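Local coordinates for biofilm-associated surface protein (Staphylococcus aureus, PDB 7C7U) that is anchored to the cell wall and takes part in biofilm formation, probably as a calcium-responsive switch that modulates assembly into functional amyloid, at residues M35-G40 and I53-H58; T356-D361 and Y390-L395; T442-V447 and V516-L521; T462-N467 and A499-N504. One frame throughout, in Å; residues are numbered along the deposited sequence.

Interaction 1: M35-G40 and I53-H58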
loop_
_atom_site.group_PDB
_atom_site.type_symbol
_atom_site.label_atom_id
_atom_site.label_comp_id
_atom_site.label_asym_id
_atom_site.label_seq_id
_atom_site.Cartn_x
_atom_site.Cartn_y
_atom_site.Cartn_z
ATOM N N MET A 35 9.601 12.470 -12.869
ATOM C CA MET A 35 10.098 11.985 -14.139
ATOM C C MET A 35 8.940 11.910 -15.121
ATOM O O MET A 35 7.789 11.756 -14.718
ATOM C CB MET A 35 10.742 10.622 -13.945
ATOM C CG MET A 35 11.940 10.706 -13.037
ATOM S SD MET A 35 13.074 9.457 -13.573
ATOM C CE MET A 35 12.970 9.751 -15.312
ATOM N N LEU A 36 9.239 12.086 -16.409
ATOM C CA LEU A 36 8.209 12.126 -17.446
ATOM C C LEU A 36 8.563 11.136 -18.546
ATOM O O LEU A 36 9.507 11.362 -19.305
ATOM C CB LEU A 36 8.067 13.528 -18.036
ATOM C CG LEU A 36 6.988 14.466 -17.496
ATOM C CD1 LEU A 36 7.174 14.761 -16.012
ATOM C CD2 LEU A 36 6.917 15.775 -18.325
ATOM N N PHE A 37 7.786 10.067 -18.652
ATOM C CA PHE A 37 7.914 9.076 -19.707
ATOM C C PHE A 37 7.075 9.529 -20.896
ATOM O O PHE A 37 5.873 9.767 -20.757
ATOM C CB PHE A 37 7.466 7.714 -19.165
ATOM C CG PHE A 37 7.545 6.596 -20.151
ATOM C CD1 PHE A 37 8.767 6.110 -20.586
ATOM C CD2 PHE A 37 6.381 6.005 -20.619
ATOM C CE1 PHE A 37 8.831 5.057 -21.499
ATOM C CE2 PHE A 37 6.421 4.953 -21.508
ATOM C CZ PHE A 37 7.653 4.477 -21.960
ATOM N N ASP A 38 7.711 9.678 -22.055
ATOM C CA ASP A 38 7.116 10.325 -23.227
ATOM C C ASP A 38 7.182 9.359 -24.409
ATOM O O ASP A 38 8.063 9.490 -25.278
ATOM C CB ASP A 38 7.868 11.640 -23.488
ATOM C CG ASP A 38 7.354 12.422 -24.679
ATOM O OD1 ASP A 38 6.311 12.080 -25.262
ATOM O OD2 ASP A 38 8.002 13.437 -25.023
ATOM N N PRO A 39 6.268 8.387 -24.495
ATOM C CA PRO A 39 6.369 7.383 -25.561
ATOM C C PRO A 39 5.681 7.782 -26.859
ATOM O O PRO A 39 4.830 8.671 -26.916
ATOM C CB PRO A 39 5.680 6.147 -24.955
ATOM C CG PRO A 39 4.631 6.721 -24.038
ATOM C CD PRO A 39 5.242 8.019 -23.493
ATOM N N GLY A 40 6.037 7.055 -27.912
ATOM C CA GLY A 40 5.298 7.168 -29.150
ATOM C C GLY A 40 3.895 6.601 -29.018
ATOM O O GLY A 40 3.601 5.793 -28.133
ATOM N N ILE A 53 8.452 0.204 -29.524
ATOM C CA ILE A 53 7.764 1.370 -28.988
ATOM C C ILE A 53 8.829 2.384 -28.600
ATOM O O ILE A 53 9.610 2.122 -27.672
ATOM C CB ILE A 53 6.875 1.013 -27.787
ATOM C CG1 ILE A 53 5.779 0.031 -28.206
ATOM C CG2 ILE A 53 6.241 2.267 -27.193
ATOM C CD1 ILE A 53 5.005 -0.537 -27.009
ATOM N N PRO A 54 8.928 3.521 -29.273
ATOM C CA PRO A 54 9.946 4.509 -28.923
ATOM C C PRO A 54 9.485 5.408 -27.783
ATOM O O PRO A 54 8.289 5.573 -27.525
ATOM C CB PRO A 54 10.097 5.302 -30.219
ATOM C CG PRO A 54 8.710 5.323 -30.750
ATOM C CD PRO A 54 8.111 3.968 -30.413
ATOM N N PHE A 55 10.463 6.001 -27.100
ATOM C CA PHE A 55 10.151 6.936 -26.031
ATOM C C PHE A 55 11.330 7.866 -25.787
ATOM O O PHE A 55 12.480 7.559 -26.117
ATOM C CB PHE A 55 9.777 6.207 -24.718
ATOM C CG PHE A 55 10.906 5.415 -24.094
ATOM C CD1 PHE A 55 11.113 4.078 -24.441
ATOM C CD2 PHE A 55 11.701 5.972 -23.102
ATOM C CE1 PHE A 55 12.118 3.336 -23.842
ATOM C CE2 PHE A 55 12.709 5.249 -22.503
ATOM C CZ PHE A 55 12.922 3.920 -22.865
ATOM N N ASP A 56 11.018 9.004 -25.183
ATOM C CA ASP A 56 11.995 9.818 -24.481
ATOM C C ASP A 56 11.664 9.772 -23.001
ATOM O O ASP A 56 10.536 9.483 -22.610
ATOM C CB ASP A 56 11.991 11.273 -24.972
ATOM C CG ASP A 56 12.340 11.388 -26.449
ATOM O OD1 ASP A 56 13.294 10.723 -26.899
ATOM O OD2 ASP A 56 11.637 12.117 -27.163
ATOM N N LEU A 57 12.661 10.048 -22.173
ATOM C CA LEU A 57 12.458 10.130 -20.736
ATOM C C LEU A 57 13.030 11.463 -20.272
ATOM O O LEU A 57 14.216 11.729 -20.484
ATOM C CB LEU A 57 13.126 8.945 -20.044
ATOM C CG LEU A 57 12.784 8.657 -18.583
ATOM C CD1 LEU A 57 11.273 8.531 -18.327
ATOM C CD2 LEU A 57 13.505 7.387 -18.182
ATOM N N HIS A 58 12.192 12.311 -19.680
ATOM C CA HIS A 58 12.610 13.636 -19.242
ATOM C C HIS A 58 12.653 13.704 -17.723
ATOM O O HIS A 58 11.806 13.111 -17.039
ATOM C CB HIS A 58 11.668 14.733 -19.752
ATOM C CG HIS A 58 11.316 14.633 -21.204
ATOM N ND1 HIS A 58 12.094 15.179 -22.205
ATOM C CD2 HIS A 58 10.238 14.092 -21.820
ATOM C CE1 HIS A 58 11.526 14.953 -23.376
ATOM N NE2 HIS A 58 10.395 14.297 -23.169
HETATM O O HOH W 1 9.640 13.704 -27.170
#
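Asp38 and His58 meet on one face of an antiparallel pair of strands, 36-39 and 53-58. The imidazole gives its NE2 hydrogen to the carboxylate: His58 NE2 lies 3.1 Å from Asp38 OD2; the oxygen sits in the plane of the imidazole and receives the N-H on its anti lone pair. With CG anti to the backbone N (chi1 -180°), Asp38 carries its carboxylate over the strand to the histidine. The other ring nitrogen, ND1, is hydrogen-bonded to Thr136 OG1 on strand 133-144, so both nitrogens are engaged and the ring's rotation is fixed.

Asp38 OD2 has a second donor, a water that also donates to Asp56 OD2. This bridge sits between two carboxylates whose OD2 atoms are 4.4 Å apart.

The backbone is satisfied in the usual antiparallel way. Leu36 and His58 form one hydrogen-bonded pair and Asp38 and Asp56 another, while Gly40 N adds a 2.7 Å bond to Pro54 O. Pro39, lacking an N-H, falls at a non-hydrogen-bonded position opposite Phe55.

The other face is apolar. Phe37 CE1 rests 3.3 Å from Phe55 CG, over one face of the Phe55 ring, with the two ring planes at 44°. Leu57 CD1 comes in at the edge of the Phe37 ring, and Met35 CE presses on Leu57 CG at a tight 3.5 Å. Val167 and Val169 of strand 163-171 help cover this side.

The chemistry implies a histidine held from both ends; its bond to Asp38 and the nearby Asp56 would probably favour a protonated imidazole, which would offset the two acids.

Interaction 2: T356-D361 and Y390-L395. With CA (calcium ion), chain D; CA (calcium ion), chain E.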
loop_
_atom_site.group_PDB
_atom_site.type_symbol
_atom_site.label_atom_id
_atom_site.label_comp_id
_atom_site.label_asym_id
_atom_site.label_seq_id
_atom_site.Cartn_x
_atom_site.Cartn_y
_atom_site.Cartn_z
ATOM N N THR A 356 -14.665 -9.693 -3.804
ATOM C CA THR A 356 -14.043 -8.384 -3.980
ATOM C C THR A 356 -13.020 -8.425 -5.113
ATOM O O THR A 356 -12.577 -9.493 -5.545
ATOM C CB THR A 356 -13.399 -7.877 -2.675
ATOM O OG1 THR A 356 -13.161 -6.470 -2.791
ATOM C CG2 THR A 356 -12.064 -8.559 -2.377
ATOM N N LYS A 357 -12.692 -7.243 -5.642
ATOM C CA LYS A 357 -11.667 -7.134 -6.672
ATOM C C LYS A 357 -10.278 -7.085 -6.043
ATOM O O LYS A 357 -10.072 -6.456 -5.003
ATOM C CB LYS A 357 -11.903 -5.889 -7.537
ATOM C CG LYS A 357 -13.156 -5.925 -8.411
ATOM C CD LYS A 357 -13.175 -4.725 -9.375
ATOM C CE LYS A 357 -14.514 -4.593 -10.102
ATOM N NZ LYS A 357 -15.460 -3.698 -9.365
ATOM N N GLN A 358 -9.320 -7.778 -6.663
ATOM C CA GLN A 358 -7.932 -7.686 -6.216
ATOM C C GLN A 358 -7.217 -6.459 -6.796
ATOM O O GLN A 358 -6.254 -5.967 -6.202
ATOM C CB GLN A 358 -7.169 -8.948 -6.609
ATOM C CG GLN A 358 -5.795 -9.075 -5.937
ATOM C CD GLN A 358 -5.030 -10.286 -6.423
ATOM O OE1 GLN A 358 -5.327 -10.814 -7.492
ATOM N NE2 GLN A 358 -4.027 -10.719 -5.662
ATOM N N LYS A 359 -7.623 -5.973 -7.964
ATOM C CA LYS A 359 -7.031 -4.717 -8.417
ATOM C C LYS A 359 -8.005 -3.992 -9.320
ATOM O O LYS A 359 -8.978 -4.570 -9.821
ATOM C CB LYS A 359 -5.677 -4.912 -9.116
ATOM C CG LYS A 359 -5.680 -5.782 -10.351
ATOM C CD LYS A 359 -4.288 -5.833 -10.965
ATOM C CE LYS A 359 -4.316 -5.444 -12.449
ATOM N NZ LYS A 359 -4.171 -3.959 -12.713
ATOM N N GLU A 360 -7.739 -2.700 -9.508
ATOM C CA GLU A 360 -8.490 -1.916 -10.472
ATOM C C GLU A 360 -7.679 -0.679 -10.836
ATOM O O GLU A 360 -7.199 0.038 -9.954
ATOM C CB GLU A 360 -9.868 -1.506 -9.933
ATOM C CG GLU A 360 -10.826 -1.150 -11.076
ATOM C CD GLU A 360 -12.252 -0.846 -10.628
ATOM O OE1 GLU A 360 -12.564 -0.975 -9.427
ATOM O OE2 GLU A 360 -13.067 -0.464 -11.489
ATOM N N ASP A 361 -7.548 -0.435 -12.127
ATOM C CA ASP A 361 -6.876 0.754 -12.650
ATOM C C ASP A 361 -7.895 1.802 -13.066
ATOM O O ASP A 361 -8.899 1.479 -13.709
ATOM C CB ASP A 361 -6.019 0.398 -13.860
ATOM C CG ASP A 361 -4.835 -0.444 -13.492
ATOM O OD1 ASP A 361 -4.268 -0.218 -12.399
ATOM O OD2 ASP A 361 -4.481 -1.340 -14.279
ATOM N N TYR A 390 -4.095 -6.630 -2.503
ATOM C CA TYR A 390 -3.347 -7.822 -2.876
ATOM C C TYR A 390 -3.930 -9.078 -2.231
ATOM O O TYR A 390 -4.035 -10.128 -2.879
ATOM C CB TYR A 390 -1.878 -7.648 -2.497
ATOM C CG TYR A 390 -1.004 -8.805 -2.937
ATOM C CD1 TYR A 390 -0.997 -10.014 -2.237
ATOM C CD2 TYR A 390 -0.196 -8.695 -4.066
ATOM C CE1 TYR A 390 -0.203 -11.073 -2.649
ATOM C CE2 TYR A 390 0.599 -9.747 -4.487
ATOM C CZ TYR A 390 0.592 -10.932 -3.775
ATOM O OH TYR A 390 1.384 -11.977 -4.195
ATOM N N ASP A 391 -4.355 -8.976 -0.972
ATOM C CA ASP A 391 -4.838 -10.131 -0.228
ATOM C C ASP A 391 -6.359 -10.199 -0.127
ATOM O O ASP A 391 -6.881 -11.017 0.643
ATOM C CB ASP A 391 -4.217 -10.129 1.169
ATOM C CG ASP A 391 -4.436 -8.824 1.912
ATOM O OD1 ASP A 391 -5.389 -8.090 1.586
ATOM O OD2 ASP A 391 -3.670 -8.542 2.858
ATOM N N LYS A 392 -7.079 -9.359 -0.865
ATOM C CA LYS A 392 -8.544 -9.391 -0.914
ATOM C C LYS A 392 -9.167 -9.422 0.490
ATOM O O LYS A 392 -10.078 -10.201 0.772
ATOM C CB LYS A 392 -9.023 -10.592 -1.750
ATOM C CG LYS A 392 -8.339 -10.718 -3.142
ATOM C CD LYS A 392 -8.848 -11.912 -3.965
ATOM C CE LYS A 392 -10.170 -11.698 -4.700
ATOM N NZ LYS A 392 -10.662 -10.313 -4.699
ATOM N N ASP A 393 -8.682 -8.556 1.380
ATOM C CA ASP A 393 -9.324 -8.391 2.686
ATOM C C ASP A 393 -10.157 -7.115 2.787
ATOM O O ASP A 393 -10.639 -6.785 3.880
ATOM C CB ASP A 393 -8.289 -8.417 3.821
ATOM C CG ASP A 393 -7.302 -7.275 3.761
ATOM O OD1 ASP A 393 -7.518 -6.310 2.997
ATOM O OD2 ASP A 393 -6.289 -7.338 4.495
ATOM N N GLY A 394 -10.304 -6.370 1.688
ATOM C CA GLY A 394 -11.104 -5.167 1.684
ATOM C C GLY A 394 -10.350 -3.877 1.949
ATOM O O GLY A 394 -10.918 -2.803 1.742
ATOM N N LEU A 395 -9.105 -3.942 2.412
ATOM C CA LEU A 395 -8.292 -2.754 2.671
ATOM C C LEU A 395 -7.240 -2.604 1.579
ATOM O O LEU A 395 -6.374 -3.476 1.440
ATOM C CB LEU A 395 -7.587 -2.855 4.019
ATOM C CG LEU A 395 -8.446 -3.047 5.264
ATOM C CD1 LEU A 395 -7.542 -3.018 6.508
ATOM C CD2 LEU A 395 -9.532 -1.997 5.363
HETATM CA CA CA D . -5.643 -5.670 1.607
HETATM CA CA CA E . -4.225 -7.348 5.025
HETATM O O HOH W 2 -3.369 -5.413 0.444
#
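Gln358 reaches across to the backbone of Tyr390 at the start of an Asp-rich calcium-binding loop of DxDxDG type, which resembles an EF-hand loop and leads into helix 397-404. The polar link between the two segments is a single hydrogen bond: Gln358 NE2 donates to Tyr390 O at 2.8 Å, in the carbonyl plane and on a lone pair, with the donor angle at 150°. The glutamine can span the distance because CG is anti to its backbone N (chi1 -168°) and the chain runs on extended. Its amide nitrogen also lies over one face of the Tyr390 ring.

The van der Waals contacts centre on Lys392. Its side chain runs past Thr356 in the opposite direction, with Lys392 CB 3.7 Å from Thr356 CG2, while its CG meets the CB and CG of Gln358. The position of the lysine's far end is doubtful, since it is modelled too near the Thr356 carbonyl.

Metal coordination fills the other side of the loop. Asp391 and Asp393 each bridge two calcium ions, one carboxylate oxygen to each. The first ion also takes Leu395 O and a water, with Asp389 and Glu400 completing the site; Glu400, Asp407, Asn410 and Asp420 complete the second. Asp391 and Asp393 thus turn away from residues 356-358, which, just before strand 359-369, meet Tyr390 and Lys392 on the outer side of the loop.

A hydrogen bond within the loop helps to shape it: Asp393 OD1, already 2.4 Å from the first calcium ion, also accepts from Leu395 N at 2.9 Å, closing an Asx turn.

Interaction 3: T442-V447 and V516-L521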
loop_
_atom_site.group_PDB
_atom_site.type_symbol
_atom_site.label_atom_id
_atom_site.label_comp_id
_atom_site.label_asym_id
_atom_site.label_seq_id
_atom_site.Cartn_x
_atom_site.Cartn_y
_atom_site.Cartn_z
ATOM N N THR A 442 -6.874 -19.899 40.731
ATOM C CA THR A 442 -7.758 -20.204 41.856
ATOM C C THR A 442 -8.116 -18.930 42.618
ATOM O O THR A 442 -7.542 -17.856 42.404
ATOM C CB THR A 442 -7.153 -21.221 42.847
ATOM O OG1 THR A 442 -6.253 -20.561 43.751
ATOM C CG2 THR A 442 -6.428 -22.353 42.141
ATOM N N THR A 443 -9.086 -19.076 43.527
ATOM C CA THR A 443 -9.502 -17.997 44.414
ATOM C C THR A 443 -8.385 -17.525 45.340
ATOM O O THR A 443 -8.527 -16.454 45.931
ATOM C CB THR A 443 -10.702 -18.430 45.275
ATOM O OG1 THR A 443 -10.291 -19.482 46.155
ATOM C CG2 THR A 443 -11.905 -18.910 44.424
ATOM N N GLU A 444 -7.280 -18.270 45.472
ATOM C CA GLU A 444 -6.146 -17.825 46.285
ATOM C C GLU A 444 -5.069 -17.100 45.479
ATOM O O GLU A 444 -4.165 -16.502 46.075
ATOM C CB GLU A 444 -5.513 -19.008 47.015
ATOM C CG GLU A 444 -6.267 -19.347 48.301
ATOM C CD GLU A 444 -5.727 -20.575 49.003
ATOM O OE1 GLU A 444 -5.081 -21.406 48.324
ATOM O OE2 GLU A 444 -5.956 -20.705 50.234
ATOM N N ASP A 445 -5.152 -17.127 44.158
ATOM C CA ASP A 445 -4.157 -16.467 43.314
ATOM C C ASP A 445 -4.386 -14.966 43.252
ATOM O O ASP A 445 -5.511 -14.474 43.412
ATOM C CB ASP A 445 -4.173 -17.055 41.901
ATOM C CG ASP A 445 -3.495 -18.406 41.842
ATOM O OD1 ASP A 445 -2.298 -18.466 42.207
ATOM O OD2 ASP A 445 -4.157 -19.408 41.478
ATOM N N THR A 446 -3.293 -14.229 43.035
ATOM C CA THR A 446 -3.347 -12.777 43.000
ATOM C C THR A 446 -2.886 -12.199 41.667
ATOM O O THR A 446 -2.766 -10.976 41.555
ATOM C CB THR A 446 -2.514 -12.186 44.145
ATOM O OG1 THR A 446 -1.168 -12.656 44.042
ATOM C CG2 THR A 446 -3.102 -12.601 45.519
ATOM N N VAL A 447 -2.619 -13.039 40.661
ATOM C CA VAL A 447 -2.180 -12.568 39.348
ATOM C C VAL A 447 -2.851 -13.421 38.273
ATOM O O VAL A 447 -2.901 -14.650 38.384
ATOM C CB VAL A 447 -0.642 -12.602 39.173
ATOM C CG1 VAL A 447 -0.218 -11.958 37.807
ATOM C CG2 VAL A 447 0.069 -11.901 40.327
ATOM N N VAL A 516 -11.228 -20.701 39.851
ATOM C CA VAL A 516 -11.835 -21.924 40.350
ATOM C C VAL A 516 -11.637 -21.999 41.862
ATOM O O VAL A 516 -10.832 -21.275 42.446
ATOM C CB VAL A 516 -11.261 -23.171 39.648
ATOM C CG1 VAL A 516 -11.415 -23.041 38.115
ATOM C CG2 VAL A 516 -9.797 -23.384 40.030
ATOM N N ASP A 517 -12.393 -22.898 42.491
ATOM C CA ASP A 517 -12.222 -23.230 43.901
ATOM C C ASP A 517 -10.753 -23.517 44.208
ATOM O O ASP A 517 -10.073 -24.205 43.442
ATOM C CB ASP A 517 -13.098 -24.458 44.204
ATOM C CG ASP A 517 -13.239 -24.746 45.686
ATOM O OD1 ASP A 517 -12.208 -24.894 46.372
ATOM O OD2 ASP A 517 -14.397 -24.853 46.144
ATOM N N ASN A 518 -10.256 -22.998 45.345
ATOM C CA ASN A 518 -8.820 -23.130 45.614
ATOM C C ASN A 518 -8.397 -24.549 46.023
ATOM O O ASN A 518 -7.196 -24.784 46.218
ATOM C CB ASN A 518 -8.356 -22.109 46.670
ATOM C CG ASN A 518 -8.946 -22.356 48.067
ATOM O OD1 ASN A 518 -9.212 -23.492 48.462
ATOM N ND2 ASN A 518 -9.138 -21.272 48.823
ATOM N N SER A 519 -9.324 -25.494 46.167
ATOM C CA SER A 519 -8.924 -26.891 46.313
ATOM C C SER A 519 -8.670 -27.576 44.975
ATOM O O SER A 519 -8.249 -28.738 44.972
ATOM C CB SER A 519 -9.988 -27.674 47.095
ATOM O OG SER A 519 -11.218 -27.702 46.394
ATOM N N LYS A 520 -8.890 -26.885 43.854
ATOM C CA LYS A 520 -8.715 -27.451 42.519
ATOM C C LYS A 520 -7.335 -27.133 41.940
ATOM O O LYS A 520 -6.626 -26.239 42.408
ATOM C CB LYS A 520 -9.788 -26.931 41.574
ATOM C CG LYS A 520 -11.158 -27.538 41.803
ATOM C CD LYS A 520 -12.198 -26.918 40.888
ATOM C CE LYS A 520 -13.586 -27.477 41.173
ATOM N NZ LYS A 520 -14.644 -26.501 40.786
ATOM N N LEU A 521 -6.973 -27.866 40.883
ATOM C CA LEU A 521 -5.692 -27.681 40.202
ATOM C C LEU A 521 -5.944 -27.560 38.704
ATOM O O LEU A 521 -6.005 -28.568 37.987
ATOM C CB LEU A 521 -4.730 -28.826 40.516
ATOM C CG LEU A 521 -3.364 -28.746 39.837
ATOM C CD1 LEU A 521 -2.651 -27.434 40.166
ATOM C CD2 LEU A 521 -2.512 -29.954 40.204
HETATM O O HOH W 3 -12.004 -21.424 47.020
HETATM O O HOH W 4 -6.642 -23.648 50.728
#
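Thr443 N donates to Val516 O at 3.0 Å, almost straight out along the carbonyl, where two neighbouring parallel strands of a beta-sandwich-like domain, 437-442 and 509-516, end and each leads into a type I turn. Beside this bond the CA of Thr442 makes a 3.3 Å CH...O contact with the same oxygen, so Val516 O is approached by two successive residues. The methyl groups Thr442 CG2 and Val516 CG2 touch at 4.1 Å on one face of the sheet.

Asn518 lies against the turn 442-445. Its CB packs 3.3 Å from Thr443 OG1, the two side chains crossing at about a right angle, and its amide lies by Glu444, whose carboxylate plane is turned 35° from it. Water reinforces both meetings: one molecule joins Thr443 OG1 to Asn518 N, and another donates to Glu444 OE2 and, weakly, to Asn518 OD1.

Behind these contacts each turn is braced from within. Thr442 OG1 sits between its backbone N and carbonyl carbon (chi1 82°), from where it accepts from Glu444 N in an ST turn. Asp445 OD2 takes the N-H of Thr442 and is also hydrogen-bonded to Thr541 OG1, while OD1 accepts from Ser542 N, tying the turn to the next domain's loop. In the facing turn, Asp517 OD1 accepts twice from Ser519: from N on its anti lone pair, and from OG, 3.0 Å away and above the carboxylate plane.

Interaction 4: T462-N467 and A499-N504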
loop_
_atom_site.group_PDB
_atom_site.type_symbol
_atom_site.label_atom_id
_atom_site.label_comp_id
_atom_site.label_asym_id
_atom_site.label_seq_id
_atom_site.Cartn_x
_atom_site.Cartn_y
_atom_site.Cartn_z
ATOM N N THR A 462 -3.630 -2.308 26.974
ATOM C CA THR A 462 -3.948 -2.481 28.384
ATOM C C THR A 462 -4.815 -3.723 28.551
ATOM O O THR A 462 -5.848 -3.869 27.886
ATOM C CB THR A 462 -4.651 -1.241 28.953
ATOM O OG1 THR A 462 -3.817 -0.092 28.754
ATOM C CG2 THR A 462 -4.947 -1.419 30.465
ATOM N N ALA A 463 -4.392 -4.612 29.441
ATOM C CA ALA A 463 -5.155 -5.805 29.760
ATOM C C ALA A 463 -6.013 -5.540 30.986
ATOM O O ALA A 463 -5.558 -4.927 31.960
ATOM C CB ALA A 463 -4.235 -7.004 30.011
ATOM N N LYS A 464 -7.249 -6.020 30.932
ATOM C CA LYS A 464 -8.222 -5.840 31.993
ATOM C C LYS A 464 -8.830 -7.191 32.324
ATOM O O LYS A 464 -9.163 -7.966 31.418
ATOM C CB LYS A 464 -9.343 -4.868 31.583
ATOM C CG LYS A 464 -8.878 -3.536 30.992
ATOM C CD LYS A 464 -9.921 -3.031 30.023
ATOM C CE LYS A 464 -9.646 -1.633 29.532
ATOM N NZ LYS A 464 -10.664 -1.280 28.491
ATOM N N VAL A 465 -8.971 -7.468 33.616
ATOM C CA VAL A 465 -9.735 -8.613 34.100
ATOM C C VAL A 465 -11.087 -8.098 34.583
ATOM O O VAL A 465 -11.162 -7.198 35.427
ATOM C CB VAL A 465 -8.977 -9.374 35.199
ATOM C CG1 VAL A 465 -9.815 -10.545 35.738
ATOM C CG2 VAL A 465 -7.643 -9.889 34.647
ATOM N N ILE A 466 -12.151 -8.644 34.010
ATOM C CA ILE A 466 -13.516 -8.178 34.216
ATOM C C ILE A 466 -14.361 -9.386 34.604
ATOM O O ILE A 466 -14.279 -10.434 33.951
ATOM C CB ILE A 466 -14.085 -7.503 32.948
ATOM C CG1 ILE A 466 -13.174 -6.375 32.460
ATOM C CG2 ILE A 466 -15.488 -6.979 33.181
ATOM C CD1 ILE A 466 -13.489 -5.938 31.038
ATOM N N ASN A 467 -15.142 -9.254 35.682
ATOM C CA ASN A 467 -15.998 -10.353 36.116
ATOM C C ASN A 467 -17.255 -10.433 35.240
ATOM O O ASN A 467 -17.504 -9.587 34.373
ATOM C CB ASN A 467 -16.324 -10.218 37.610
ATOM C CG ASN A 467 -17.282 -9.075 37.924
ATOM O OD1 ASN A 467 -17.962 -8.545 37.056
ATOM N ND2 ASN A 467 -17.319 -8.683 39.191
ATOM N N ALA A 499 -9.527 -8.904 28.744
ATOM C CA ALA A 499 -9.775 -7.979 27.641
ATOM C C ALA A 499 -8.520 -7.169 27.366
ATOM O O ALA A 499 -7.917 -6.625 28.301
ATOM C CB ALA A 499 -10.946 -7.042 27.954
ATOM N N ILE A 500 -8.148 -7.085 26.082
ATOM C CA ILE A 500 -6.970 -6.365 25.616
ATOM C C ILE A 500 -7.445 -5.122 24.868
ATOM O O ILE A 500 -8.042 -5.215 23.781
ATOM C CB ILE A 500 -6.081 -7.242 24.727
ATOM C CG1 ILE A 500 -5.916 -8.636 25.335
ATOM C CG2 ILE A 500 -4.719 -6.591 24.546
ATOM C CD1 ILE A 500 -5.194 -8.665 26.665
ATOM N N ASP A 501 -7.134 -3.957 25.434
ATOM C CA ASP A 501 -7.683 -2.678 25.012
ATOM C C ASP A 501 -6.610 -1.901 24.257
ATOM O O ASP A 501 -5.548 -1.593 24.810
ATOM C CB ASP A 501 -8.191 -1.901 26.230
ATOM C CG ASP A 501 -8.881 -0.584 25.874
ATOM O OD1 ASP A 501 -8.676 -0.033 24.775
ATOM O OD2 ASP A 501 -9.628 -0.078 26.737
ATOM N N SER A 502 -6.892 -1.592 22.990
ATOM C CA SER A 502 -6.063 -0.730 22.156
ATOM C C SER A 502 -6.615 0.691 22.183
ATOM O O SER A 502 -7.835 0.878 22.243
ATOM C CB SER A 502 -6.031 -1.245 20.712
ATOM O OG SER A 502 -5.592 -0.242 19.801
ATOM N N PRO A 503 -5.767 1.725 22.184
ATOM C CA PRO A 503 -6.289 3.103 22.139
ATOM C C PRO A 503 -6.835 3.515 20.778
ATOM O O PRO A 503 -7.420 4.604 20.667
ATOM C CB PRO A 503 -5.067 3.954 22.505
ATOM C CG PRO A 503 -3.907 3.146 22.067
ATOM C CD PRO A 503 -4.299 1.688 22.267
ATOM N N ASN A 504 -6.645 2.712 19.738
ATOM C CA ASN A 504 -7.040 3.118 18.397
ATOM C C ASN A 504 -8.312 2.455 17.910
ATOM O O ASN A 504 -8.755 2.749 16.792
ATOM C CB ASN A 504 -5.910 2.833 17.411
ATOM C CG ASN A 504 -4.766 3.786 17.576
ATOM O OD1 ASN A 504 -4.972 4.984 17.755
ATOM N ND2 ASN A 504 -3.549 3.263 17.536
#
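Lys464 and Asp501 are brought together by complementary torsions: the lysine sets CG beside its backbone N (chi1 -50°) and then runs extended, while Asp501 holds CG anti to its N (chi1 -176°). The two side chains lie on the same face of the sheet and converge at an angle, the ammonium reaching one carboxylate oxygen. Lys464 NZ to Asp501 OD2 is a salt bridge modelled very short, at 2.4 Å, so its exact length deserves caution. The lysine's CE lies alongside, 3.6 Å from Asp501 CB. Asp508 OD2 offers the ammonium a second, long and weak partner, and the nearness of the two aspartates would probably favour the charged form of the lysine.

Under the salt bridge the strands pair antiparallel. Thr462 with Asp501 and Lys464 with Ala499 are hydrogen-bonded pairs, each with both bonds made; between them, the non-hydrogen-bonded pair Ala463 and Ile500 points to the other face. There Ile500 CD1 touches Ala463 CB at 3.9 Å. On the salt-bridge side Ile466 CD1 meets Ala499 CB at 4.1 Å.

Strand 462-466 is held by strand 472-477 along its other edge, and strand 494-501 by strand 509-516, which places this contact inside the sheet. Val486 and Phe484 of strand 483-487 cover the face carrying Ala463 and Ile500, as expected of a sandwich interior, whereas Lys464 and Asp501 lie on the opposite face.

The four contacts follow one another along an elongated chain, except that interaction 4 is nested within the loop closed by interaction 3. Interaction 1 belongs to the N-terminal mixed sheet. Interaction 2, with its centre about 30 Å away, joins the residues leading into strand 359-369 to the calcium-binding loop that follows strand 381-388. Interactions 3 and 4 share the mixed sheet formed between residues 437 and 516, their centres about 22 Å apart. Interactions 1 and 3 lie farthest apart, about 74 Å between centres and on opposite sides of the chain's centre. The calcium-rich segment thus lies between N-terminal and C-terminal beta domains, consistent with calcium influencing how they are arranged.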